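Local coordinates for protein FdhC (Acinetobacter nosocomialis, PDB 5KTC) that transfers a 3-hydroxybutanoyl group from coenzyme A to the amino group of a dTDP-linked 3-amino-3,6-dideoxygalactose, as a sugar N-acyltransferase of the GNAT superfamily, at residues Asn5-Leu13 with Thr104-Leu114; Leu114-Thr122 with Ile161-Glu169. One frame throughout, in Å; residues are numbered along the deposited sequence. Where two conformers were deposited one is given.

From the N terminus, the chain first runs through Asn5-Leu13 into edge strand 11-15 of the seven-stranded mixed sheet. Contact 1 closes the first long loop, 90 residues on, when Thr104-Leu114 brings the start of helix 107-122 against that strand and the loop before it. Contact 2 opens only afterwards and spans 38 residues: the C-terminal half of the same helix meets the end of strand 157-163 and the start of helix 164-173. The two are therefore in series, sharing Leu114, with centres about 14 Å apart. A direct touch joins them as well, Leu6 CD1 lying 4.0 Å from Ala118 CB. Helix 107-122 thus ties the N-terminal edge of the fold to its C-terminal part.

Contact 1 (Asn5-Leu13 with Thr104-Leu114); sequences NLKANTTYL and TKYAAVESALL. With COA (coenzyme A), chain D.
The carboxylate of Glu110 takes three hydrogen bonds from two consecutive threonines. Thr10 N reaches Glu110 OE1 at 2.8 Å, with an N-H...O angle of 150°. Thr11 OG1 meets Glu110 OE1 at 2.6 Å, so OE1 accepts from both, on its syn and anti sides respectively. Thr10 OG1 donates to Glu110 OE2 at 2.9 Å from above the carboxylate plane, 45° out of it. Glu110 CG, anti to the carbonyl carbon (chi1 -67°), starts an extended chain that carries the carboxylate out to Thr10 and Thr11. Held on both oxygens, the group has its rotation fixed, and the three donors probably stabilise its buried negative charge. Next, Thr104 OG1 donates to Thr10 OG1 at 2.8 Å, and a water links Thr10 OG1 to Tyr106 N.

Outward, Thr11 CG2 rests on Ala107 CB at 3.8 Å. Leu114 sends CD1 to Ala8 CB at 4.0 Å and CD2 to Lys7 O.

On another side of Thr104-Leu114, Lys105 NZ donates a hydrogen bond to COA O7A of the 3'-phosphate at 2.7 Å, and Val109 CG2 packs on the adenine. The arrangement belongs to the GNAT fold, in which the beginning of this helix borders the coenzyme A pocket.

Contact 2 (Leu114-Thr122 with Ile161-Glu169); sequences LVYEAGFST and IFPKSKYKE
Phe162 on the strand lies flat against Tyr116 of the helix in an offset stack, centroids 4.1 Å apart and planes at 12°. With CG anti to its backbone N (chi1 -171°), its ring is set where Tyr116 CZ sits 3.5 Å from Phe162 CG, over the face but toward the rim. The hydroxyl of Tyr116 is hydrogen-bonded to Trp94 at the ring's far end. Phe162 CD1 also lies 4.0 Å from Phe120 CE2, which approaches the Phe162 ring at the edge.

Just after N-cap Pro163, Lys164, first residue of the next helix, lies over a face of Phe120. Its CA stands 3.7 Å from the ring centroid, almost on the ring normal, a CH-pi contact. The aliphatic chain then runs extended past the ring, and its ammonium group makes a long, weak ion pair with Glu126.

Tyr167 is a knob set among Tyr116, Glu117, Phe120 and Ser121. Its CB touches Phe120 CD2 at 3.5 Å, and its CD1 lies 3.7 Å from Tyr116 CB; its hydroxyl is hydrogen-bonded to Lys171. The two helix segments cross at -122°. This aromatic cluster joins helix 107-122 of the GNAT fold to strand 157-163 and the helix that follows it.

Contact 1 (Asn5-Leu13 with Thr104-Leu114)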
loop_
_atom_site.group_PDB
_atom_site.type_symbol
_atom_site.label_atom_id
_atom_site.label_comp_id
_atom_site.label_asym_id
_atom_site.label_seq_id
_atom_site.Cartn_x
_atom_site.Cartn_y
_atom_site.Cartn_z
ATOM N N ASN A 5 -0.281 2.885 13.672
ATOM C CA ASN A 5 -1.647 2.709 14.113
ATOM C C ASN A 5 -2.530 3.036 12.924
ATOM O O ASN A 5 -3.179 3.986 12.887
ATOM C CB ASN A 5 -1.901 3.545 15.363
ATOM C CG ASN A 5 -1.033 3.080 16.523
ATOM O OD1 ASN A 5 -1.234 2.016 17.080
ATOM N ND2 ASN A 5 -0.021 3.853 16.832
ATOM N N LEU A 6 -2.513 2.145 11.955
ATOM C CA LEU A 6 -3.160 2.352 10.694
ATOM C C LEU A 6 -4.444 1.580 10.607
ATOM O O LEU A 6 -4.497 0.330 10.460
ATOM C CB LEU A 6 -2.199 1.976 9.567
ATOM C CG LEU A 6 -0.853 2.683 9.532
ATOM C CD1 LEU A 6 0.091 1.950 8.528
ATOM C CD2 LEU A 6 -1.064 4.131 9.130
ATOM N N LYS A 7 -5.545 2.346 10.628
ATOM C CA LYS A 7 -6.854 1.761 10.453
ATOM C C LYS A 7 -7.760 2.718 9.738
ATOM O O LYS A 7 -7.683 3.893 9.960
ATOM C CB LYS A 7 -7.472 1.358 11.809
ATOM C CG LYS A 7 -7.616 2.499 12.839
ATOM C CD LYS A 7 -8.195 2.055 14.236
ATOM C CE LYS A 7 -9.679 1.571 14.165
ATOM N NZ LYS A 7 -10.076 0.323 14.935
ATOM N N ALA A 8 -8.602 2.187 8.881
ATOM C CA ALA A 8 -9.604 2.989 8.192
ATOM C C ALA A 8 -10.934 2.419 8.515
ATOM O O ALA A 8 -11.088 1.682 9.518
ATOM C CB ALA A 8 -9.324 3.073 6.698
ATOM N N ASN A 9 -11.901 2.745 7.700
ATOM C CA ASN A 9 -13.258 2.287 7.955
ATOM C C ASN A 9 -13.538 0.802 7.930
ATOM O O ASN A 9 -14.283 0.297 8.753
ATOM C CB ASN A 9 -14.197 2.940 6.963
ATOM C CG ASN A 9 -15.034 4.004 7.591
ATOM O OD1 ASN A 9 -14.799 4.450 8.733
ATOM N ND2 ASN A 9 -16.050 4.398 6.875
ATOM N N THR A 10 -13.046 0.134 6.916
ATOM C CA THR A 10 -13.331 -1.254 6.725
ATOM C C THR A 10 -12.109 -2.110 6.764
ATOM O O THR A 10 -12.264 -3.296 6.674
ATOM C CB THR A 10 -14.126 -1.545 5.470
ATOM O OG1 THR A 10 -13.325 -1.411 4.269
ATOM C CG2 THR A 10 -15.441 -0.641 5.411
ATOM N N THR A 11 -10.940 -1.504 6.907
ATOM C CA THR A 11 -9.663 -2.243 6.893
ATOM C C THR A 11 -8.705 -1.715 7.927
ATOM O O THR A 11 -8.910 -0.643 8.474
ATOM C CB THR A 11 -8.962 -2.142 5.514
ATOM O OG1 THR A 11 -8.833 -0.759 5.203
ATOM C CG2 THR A 11 -9.743 -2.854 4.393
ATOM N N TYR A 12 -7.632 -2.490 8.196
ATOM C CA TYR A 12 -6.551 -2.063 9.019
ATOM C C TYR A 12 -5.296 -2.771 8.564
ATOM O O TYR A 12 -5.375 -3.757 7.824
ATOM C CB TYR A 12 -6.793 -2.335 10.496
ATOM C CG TYR A 12 -6.977 -3.759 10.926
ATOM C CD1 TYR A 12 -8.235 -4.357 10.934
ATOM C CD2 TYR A 12 -5.911 -4.524 11.326
ATOM C CE1 TYR A 12 -8.427 -5.647 11.377
ATOM C CE2 TYR A 12 -6.095 -5.838 11.755
ATOM C CZ TYR A 12 -7.343 -6.426 11.760
ATOM O OH TYR A 12 -7.541 -7.778 12.105
ATOM N N LEU A 13 -4.174 -2.214 8.932
ATOM C CA LEU A 13 -2.858 -2.736 8.529
ATOM C C LEU A 13 -2.074 -3.071 9.753
ATOM O O LEU A 13 -2.113 -2.350 10.717
ATOM C CB LEU A 13 -2.026 -1.697 7.755
ATOM C CG LEU A 13 -2.521 -1.027 6.460
ATOM C CD1 LEU A 13 -1.429 -0.515 5.541
ATOM C CD2 LEU A 13 -3.559 -1.739 5.675
ATOM N N THR A 104 -12.710 -5.955 1.211
ATOM C CA THR A 104 -13.860 -5.087 1.249
ATOM C C THR A 104 -13.876 -4.241 -0.015
ATOM O O THR A 104 -12.848 -4.112 -0.713
ATOM C CB THR A 104 -13.845 -4.141 2.442
ATOM O OG1 THR A 104 -12.610 -3.465 2.448
ATOM C CG2 THR A 104 -13.969 -4.881 3.759
ATOM N N LYS A 105 -15.049 -3.691 -0.317
ATOM C CA LYS A 105 -15.291 -3.028 -1.616
ATOM C C LYS A 105 -14.276 -1.902 -1.901
ATOM O O LYS A 105 -13.744 -1.814 -3.017
ATOM C CB LYS A 105 -16.675 -2.418 -1.649
ATOM C CG LYS A 105 -17.089 -1.960 -3.028
ATOM C CD LYS A 105 -18.586 -1.662 -3.016
ATOM C CE LYS A 105 -19.056 -1.065 -4.342
ATOM N NZ LYS A 105 -18.879 -1.977 -5.513
ATOM N N TYR A 106 -14.063 -1.082 -0.876
ATOM C CA TYR A 106 -13.243 0.091 -0.966
ATOM C C TYR A 106 -11.877 -0.103 -0.298
ATOM O O TYR A 106 -11.208 0.877 -0.029
ATOM C CB TYR A 106 -13.985 1.343 -0.373
ATOM C CG TYR A 106 -15.299 1.599 -1.116
ATOM C CD1 TYR A 106 -15.300 1.862 -2.480
ATOM C CD2 TYR A 106 -16.538 1.533 -0.470
ATOM C CE1 TYR A 106 -16.490 2.041 -3.189
ATOM C CE2 TYR A 106 -17.733 1.703 -1.184
ATOM C CZ TYR A 106 -17.703 1.965 -2.521
ATOM O OH TYR A 106 -18.869 2.123 -3.252
ATOM N N ALA A 107 -11.473 -1.340 -0.036
ATOM C CA ALA A 107 -10.133 -1.594 0.542
ATOM C C ALA A 107 -8.990 -0.904 -0.206
ATOM O O ALA A 107 -7.978 -0.499 0.398
ATOM C CB ALA A 107 -9.867 -3.093 0.558
ATOM N N ALA A 108 -9.115 -0.862 -1.532
ATOM C CA ALA A 108 -8.039 -0.265 -2.375
ATOM C C ALA A 108 -7.853 1.205 -2.004
ATOM O O ALA A 108 -6.735 1.682 -1.762
ATOM C CB ALA A 108 -8.328 -0.455 -3.870
ATOM N N VAL A 109 -8.966 1.920 -1.893
ATOM C CA VAL A 109 -8.918 3.341 -1.488
ATOM C C VAL A 109 -8.380 3.485 -0.074
ATOM O O VAL A 109 -7.511 4.344 0.203
ATOM C CB VAL A 109 -10.304 4.041 -1.599
ATOM C CG1 VAL A 109 -10.209 5.477 -1.199
ATOM C CG2 VAL A 109 -10.873 3.901 -2.980
ATOM N N GLU A 110 -8.893 2.686 0.848
ATOM C CA GLU A 110 -8.484 2.861 2.239
ATOM C C GLU A 110 -6.965 2.581 2.453
ATOM O O GLU A 110 -6.247 3.297 3.157
ATOM C CB GLU A 110 -9.277 1.879 3.132
ATOM C CG GLU A 110 -10.783 2.189 3.193
ATOM C CD GLU A 110 -11.575 1.297 4.123
ATOM O OE1 GLU A 110 -11.028 0.562 4.956
ATOM O OE2 GLU A 110 -12.792 1.412 4.062
ATOM N N SER A 111 -6.541 1.486 1.843
ATOM C CA SER A 111 -5.119 1.029 1.990
ATOM C C SER A 111 -4.164 2.024 1.346
ATOM O O SER A 111 -3.141 2.386 1.961
ATOM C CB SER A 111 -4.940 -0.394 1.471
ATOM O OG SER A 111 -5.242 -0.556 0.120
ATOM N N ALA A 112 -4.523 2.571 0.175
ATOM C CA ALA A 112 -3.686 3.596 -0.426
ATOM C C ALA A 112 -3.543 4.845 0.520
ATOM O O ALA A 112 -2.427 5.369 0.780
ATOM C CB ALA A 112 -4.209 4.003 -1.838
ATOM N N LEU A 113 -4.676 5.258 1.101
ATOM C CA LEU A 113 -4.673 6.390 1.962
ATOM C C LEU A 113 -3.837 6.140 3.199
ATOM O O LEU A 113 -3.164 7.035 3.677
ATOM C CB LEU A 113 -6.115 6.815 2.355
ATOM C CG LEU A 113 -6.937 7.277 1.167
ATOM C CD1 LEU A 113 -8.436 7.312 1.557
ATOM C CD2 LEU A 113 -6.403 8.641 0.666
ATOM N N LEU A 114 -3.860 4.924 3.717
ATOM C CA LEU A 114 -3.160 4.633 4.912
ATOM C C LEU A 114 -1.696 4.579 4.584
ATOM O O LEU A 114 -0.865 4.969 5.408
ATOM C CB LEU A 114 -3.646 3.331 5.513
ATOM C CG LEU A 114 -5.041 3.356 6.179
ATOM C CD1 LEU A 114 -5.439 1.937 6.590
ATOM C CD2 LEU A 114 -5.097 4.328 7.352
HETATM N N1A COA D . -12.602 7.689 -5.177
HETATM C C2A COA D . -13.713 6.959 -4.923
HETATM N N3A COA D . -13.813 5.664 -5.233
HETATM C C4A COA D . -12.749 5.047 -5.725
HETATM C C5A COA D . -11.484 5.778 -5.986
HETATM C C6A COA D . -11.467 7.188 -5.679
HETATM N N6A COA D . -10.385 7.933 -5.889
HETATM N N7A COA D . -10.615 4.904 -6.475
HETATM C C8A COA D . -11.251 3.716 -6.546
HETATM N N9A COA D . -12.533 3.813 -6.104
HETATM C C1B COA D . -13.528 2.724 -6.001
HETATM C C2B COA D . -13.491 1.875 -7.278
HETATM O O2B COA D . -14.325 2.396 -8.326
HETATM C C3B COA D . -13.898 0.534 -6.772
HETATM O O3B COA D . -15.317 0.559 -6.589
HETATM P P3B COA D . -16.276 -0.254 -7.591
HETATM O O7A COA D . -16.511 -1.545 -6.797
HETATM O O8A COA D . -17.379 0.764 -7.519
HETATM O O9A COA D . -15.540 -0.424 -8.896
HETATM C C4B COA D . -13.251 0.471 -5.406
HETATM O O4B COA D . -13.160 1.828 -4.942
HETATM C C5B COA D . -11.940 -0.289 -5.397
HETATM O O5B COA D . -11.032 0.298 -6.302
HETATM P P1A COA D . -10.446 -0.560 -7.494
HETATM O O1A COA D . -9.709 0.383 -8.420
HETATM O O2A COA D . -11.371 -1.625 -8.017
HETATM O O3A COA D . -9.205 -1.387 -6.865
HETATM P P2A COA D . -8.992 -2.902 -6.573
HETATM O O4A COA D . -9.947 -3.469 -5.557
HETATM O O5A COA D . -8.853 -3.708 -7.852
HETATM O O6A COA D . -7.571 -2.902 -5.847
HETATM C CBP COA D . -5.315 -3.584 -6.467
HETATM C CCP COA D . -6.428 -2.532 -6.611
HETATM C CDP COA D . -4.175 -3.135 -7.347
HETATM C CEP COA D . -4.847 -3.673 -5.018
HETATM C CAP COA D . -5.864 -4.960 -6.916
HETATM O OAP COA D . -6.554 -4.721 -8.187
HETATM C C9P COA D . -4.842 -6.019 -7.017
HETATM O O9P COA D . -4.399 -6.710 -6.075
HETATM N N8P COA D . -4.375 -6.194 -8.270
HETATM C C7P COA D . -3.375 -7.159 -8.535
HETATM C C6P COA D . -1.995 -6.851 -8.012
HETATM C C5P COA D . -1.466 -5.608 -8.681
HETATM O O5P COA D . -1.505 -5.529 -9.922
HETATM N N4P COA D . -1.022 -4.654 -7.888
HETATM C C3P COA D . -0.609 -3.345 -8.403
HETATM C C2P COA D . 0.783 -3.386 -9.064
HETATM S S1P COA D . 1.082 -1.789 -9.909
HETATM O O HOH W 1 -14.601 3.378 3.889
HETATM O O HOH W 2 -15.193 -0.960 1.851
#

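Contact 2 (Leu114-Thr122 with Ile161-Glu169)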
loop_
_atom_site.group_PDB
_atom_site.type_symbol
_atom_site.label_atom_id
_atom_site.label_comp_id
_atom_site.label_asym_id
_atom_site.label_seq_id
_atom_site.Cartn_x
_atom_site.Cartn_y
_atom_site.Cartn_z
ATOM N N LEU A 114 -3.860 4.924 3.717
ATOM C CA LEU A 114 -3.160 4.633 4.912
ATOM C C LEU A 114 -1.696 4.579 4.584
ATOM O O LEU A 114 -0.865 4.969 5.408
ATOM C CB LEU A 114 -3.646 3.331 5.513
ATOM C CG LEU A 114 -5.041 3.356 6.179
ATOM C CD1 LEU A 114 -5.439 1.937 6.590
ATOM C CD2 LEU A 114 -5.097 4.328 7.352
ATOM N N VAL A 115 -1.360 4.093 3.404
ATOM C CA VAL A 115 0.083 4.190 2.966
ATOM C C VAL A 115 0.598 5.602 3.038
ATOM O O VAL A 115 1.710 5.840 3.543
ATOM C CB VAL A 115 0.334 3.617 1.570
ATOM C CG1 VAL A 115 1.682 4.102 0.982
ATOM C CG2 VAL A 115 0.161 2.104 1.588
ATOM N N TYR A 116 -0.169 6.532 2.460
ATOM C CA TYR A 116 0.260 7.913 2.468
ATOM C C TYR A 116 0.272 8.520 3.881
ATOM O O TYR A 116 1.130 9.346 4.159
ATOM C CB TYR A 116 -0.615 8.743 1.493
ATOM C CG TYR A 116 -0.457 8.308 0.060
ATOM C CD1 TYR A 116 0.827 8.142 -0.512
ATOM C CD2 TYR A 116 -1.538 8.111 -0.778
ATOM C CE1 TYR A 116 0.999 7.812 -1.827
ATOM C CE2 TYR A 116 -1.366 7.715 -2.087
ATOM C CZ TYR A 116 -0.096 7.587 -2.613
ATOM O OH TYR A 116 0.131 7.192 -3.906
ATOM N N GLU A 117 -0.658 8.139 4.745
ATOM C CA GLU A 117 -0.650 8.530 6.185
ATOM C C GLU A 117 0.716 8.067 6.785
ATOM O O GLU A 117 1.440 8.822 7.444
ATOM C CB GLU A 117 -1.903 7.905 6.908
ATOM C CG GLU A 117 -2.538 8.640 8.106
ATOM C CD GLU A 117 -3.737 7.903 8.780
ATOM O OE1 GLU A 117 -3.506 7.432 9.915
ATOM O OE2 GLU A 117 -4.896 7.789 8.241
ATOM N N ALA A 118 1.064 6.812 6.525
ATOM C CA ALA A 118 2.294 6.252 7.103
ATOM C C ALA A 118 3.515 6.983 6.614
ATOM O O ALA A 118 4.419 7.387 7.404
ATOM C CB ALA A 118 2.389 4.788 6.802
ATOM N N GLY A 119 3.574 7.183 5.303
ATOM C CA GLY A 119 4.752 7.752 4.695
ATOM C C GLY A 119 4.912 9.210 4.975
ATOM O O GLY A 119 5.959 9.628 5.355
ATOM N N PHE A 120 3.854 9.990 4.811
ATOM C CA PHE A 120 3.968 11.442 4.915
ATOM C C PHE A 120 3.851 11.925 6.347
ATOM O O PHE A 120 4.616 12.809 6.759
ATOM C CB PHE A 120 2.924 12.144 4.045
ATOM C CG PHE A 120 3.102 11.932 2.598
ATOM C CD1 PHE A 120 4.287 12.251 1.966
ATOM C CD2 PHE A 120 2.064 11.456 1.834
ATOM C CE1 PHE A 120 4.407 12.088 0.608
ATOM C CE2 PHE A 120 2.197 11.288 0.470
ATOM C CZ PHE A 120 3.338 11.592 -0.152
ATOM N N SER A 121 2.913 11.379 7.130
ATOM C CA SER A 121 2.823 11.867 8.495
ATOM C C SER A 121 3.592 10.959 9.531
ATOM O O SER A 121 4.437 11.480 10.240
ATOM C CB SER A 121 1.402 12.233 8.821
ATOM O OG SER A 121 0.805 11.119 9.372
ATOM N N THR A 122 3.380 9.650 9.577
ATOM C CA THR A 122 4.111 8.807 10.559
ATOM C C THR A 122 5.627 8.838 10.276
ATOM O O THR A 122 6.425 8.903 11.193
ATOM C CB THR A 122 3.597 7.359 10.657
ATOM O OG1 THR A 122 2.185 7.317 10.887
ATOM C CG2 THR A 122 4.277 6.568 11.780
ATOM N N ILE A 161 4.899 9.915 -9.356
ATOM C CA ILE A 161 5.142 10.448 -8.031
ATOM C C ILE A 161 3.827 10.992 -7.428
ATOM O O ILE A 161 2.891 11.394 -8.118
ATOM C CB ILE A 161 6.232 11.534 -7.897
ATOM C CG1 ILE A 161 5.748 12.856 -8.347
ATOM C CG2 ILE A 161 7.522 11.162 -8.621
ATOM C CD1 ILE A 161 5.317 12.889 -9.755
ATOM N N PHE A 162 3.799 11.019 -6.105
ATOM C CA PHE A 162 2.590 11.481 -5.380
ATOM C C PHE A 162 3.102 12.467 -4.312
ATOM O O PHE A 162 3.933 12.126 -3.511
ATOM C CB PHE A 162 1.798 10.283 -4.832
ATOM C CG PHE A 162 0.456 10.666 -4.286
ATOM C CD1 PHE A 162 0.334 11.194 -3.024
ATOM C CD2 PHE A 162 -0.682 10.539 -5.068
ATOM C CE1 PHE A 162 -0.877 11.646 -2.547
ATOM C CE2 PHE A 162 -1.895 10.990 -4.583
ATOM C CZ PHE A 162 -1.988 11.522 -3.319
ATOM N N PRO A 163 2.748 13.737 -4.423
ATOM C CA PRO A 163 3.350 14.716 -3.515
ATOM C C PRO A 163 2.593 14.788 -2.185
ATOM O O PRO A 163 1.375 14.564 -2.170
ATOM C CB PRO A 163 3.166 16.045 -4.276
ATOM C CG PRO A 163 1.943 15.839 -5.019
ATOM C CD PRO A 163 1.945 14.372 -5.450
ATOM N N LYS A 164 3.322 15.117 -1.115
ATOM C CA LYS A 164 2.754 15.298 0.238
ATOM C C LYS A 164 1.587 16.298 0.199
ATOM O O LYS A 164 0.629 16.124 0.871
ATOM C CB LYS A 164 3.842 15.760 1.218
ATOM C CG LYS A 164 3.363 15.955 2.628
ATOM C CD LYS A 164 4.458 16.210 3.649
ATOM C CE LYS A 164 3.869 16.059 5.047
ATOM N NZ LYS A 164 4.850 16.564 6.055
ATOM N N SER A 165 1.731 17.340 -0.590
ATOM C CA SER A 165 0.687 18.350 -0.801
ATOM C C SER A 165 -0.655 17.779 -1.276
ATOM O O SER A 165 -1.724 18.223 -0.850
ATOM C CB SER A 165 1.172 19.434 -1.763
ATOM O OG SER A 165 1.247 18.948 -3.076
ATOM N N LYS A 166 -0.612 16.766 -2.130
ATOM C CA LYS A 166 -1.826 16.169 -2.589
ATOM C C LYS A 166 -2.452 15.308 -1.515
ATOM O O LYS A 166 -3.717 15.196 -1.435
ATOM C CB LYS A 166 -1.595 15.342 -3.836
ATOM C CG LYS A 166 -2.844 14.677 -4.397
ATOM C CD LYS A 166 -3.937 15.651 -4.846
ATOM C CE LYS A 166 -3.499 16.471 -6.055
ATOM N NZ LYS A 166 -4.528 17.503 -6.385
ATOM N N TYR A 167 -1.606 14.619 -0.750
ATOM C CA TYR A 167 -2.106 13.810 0.370
ATOM C C TYR A 167 -2.863 14.685 1.374
ATOM O O TYR A 167 -3.918 14.266 1.887
ATOM C CB TYR A 167 -0.963 13.060 1.083
ATOM C CG TYR A 167 -1.137 12.844 2.577
ATOM C CD1 TYR A 167 -1.903 11.807 3.084
ATOM C CD2 TYR A 167 -0.476 13.663 3.452
ATOM C CE1 TYR A 167 -2.020 11.619 4.470
ATOM C CE2 TYR A 167 -0.586 13.515 4.790
ATOM C CZ TYR A 167 -1.365 12.502 5.315
ATOM O OH TYR A 167 -1.422 12.465 6.698
ATOM N N LYS A 168 -2.338 15.881 1.646
ATOM C CA LYS A 168 -3.048 16.782 2.552
ATOM C C LYS A 168 -4.442 17.227 2.028
ATOM O O LYS A 168 -5.416 17.214 2.803
ATOM C CB LYS A 168 -2.205 17.977 2.871
ATOM C CG LYS A 168 -0.993 17.638 3.690
ATOM C CD LYS A 168 -0.110 18.867 3.890
ATOM C CE LYS A 168 0.382 18.969 5.318
ATOM N NZ LYS A 168 1.816 19.328 5.338
ATOM N N GLU A 169 -4.591 17.529 0.745
ATOM C CA GLU A 169 -5.942 17.746 0.218
ATOM C C GLU A 169 -6.792 16.473 0.384
ATOM O O GLU A 169 -7.887 16.459 0.957
ATOM C CB GLU A 169 -5.915 18.155 -1.245
ATOM C CG GLU A 169 -5.148 19.444 -1.622
ATOM C CD GLU A 169 -4.852 19.484 -3.137
ATOM O OE1 GLU A 169 -5.675 18.938 -3.921
ATOM O OE2 GLU A 169 -3.784 19.999 -3.571
#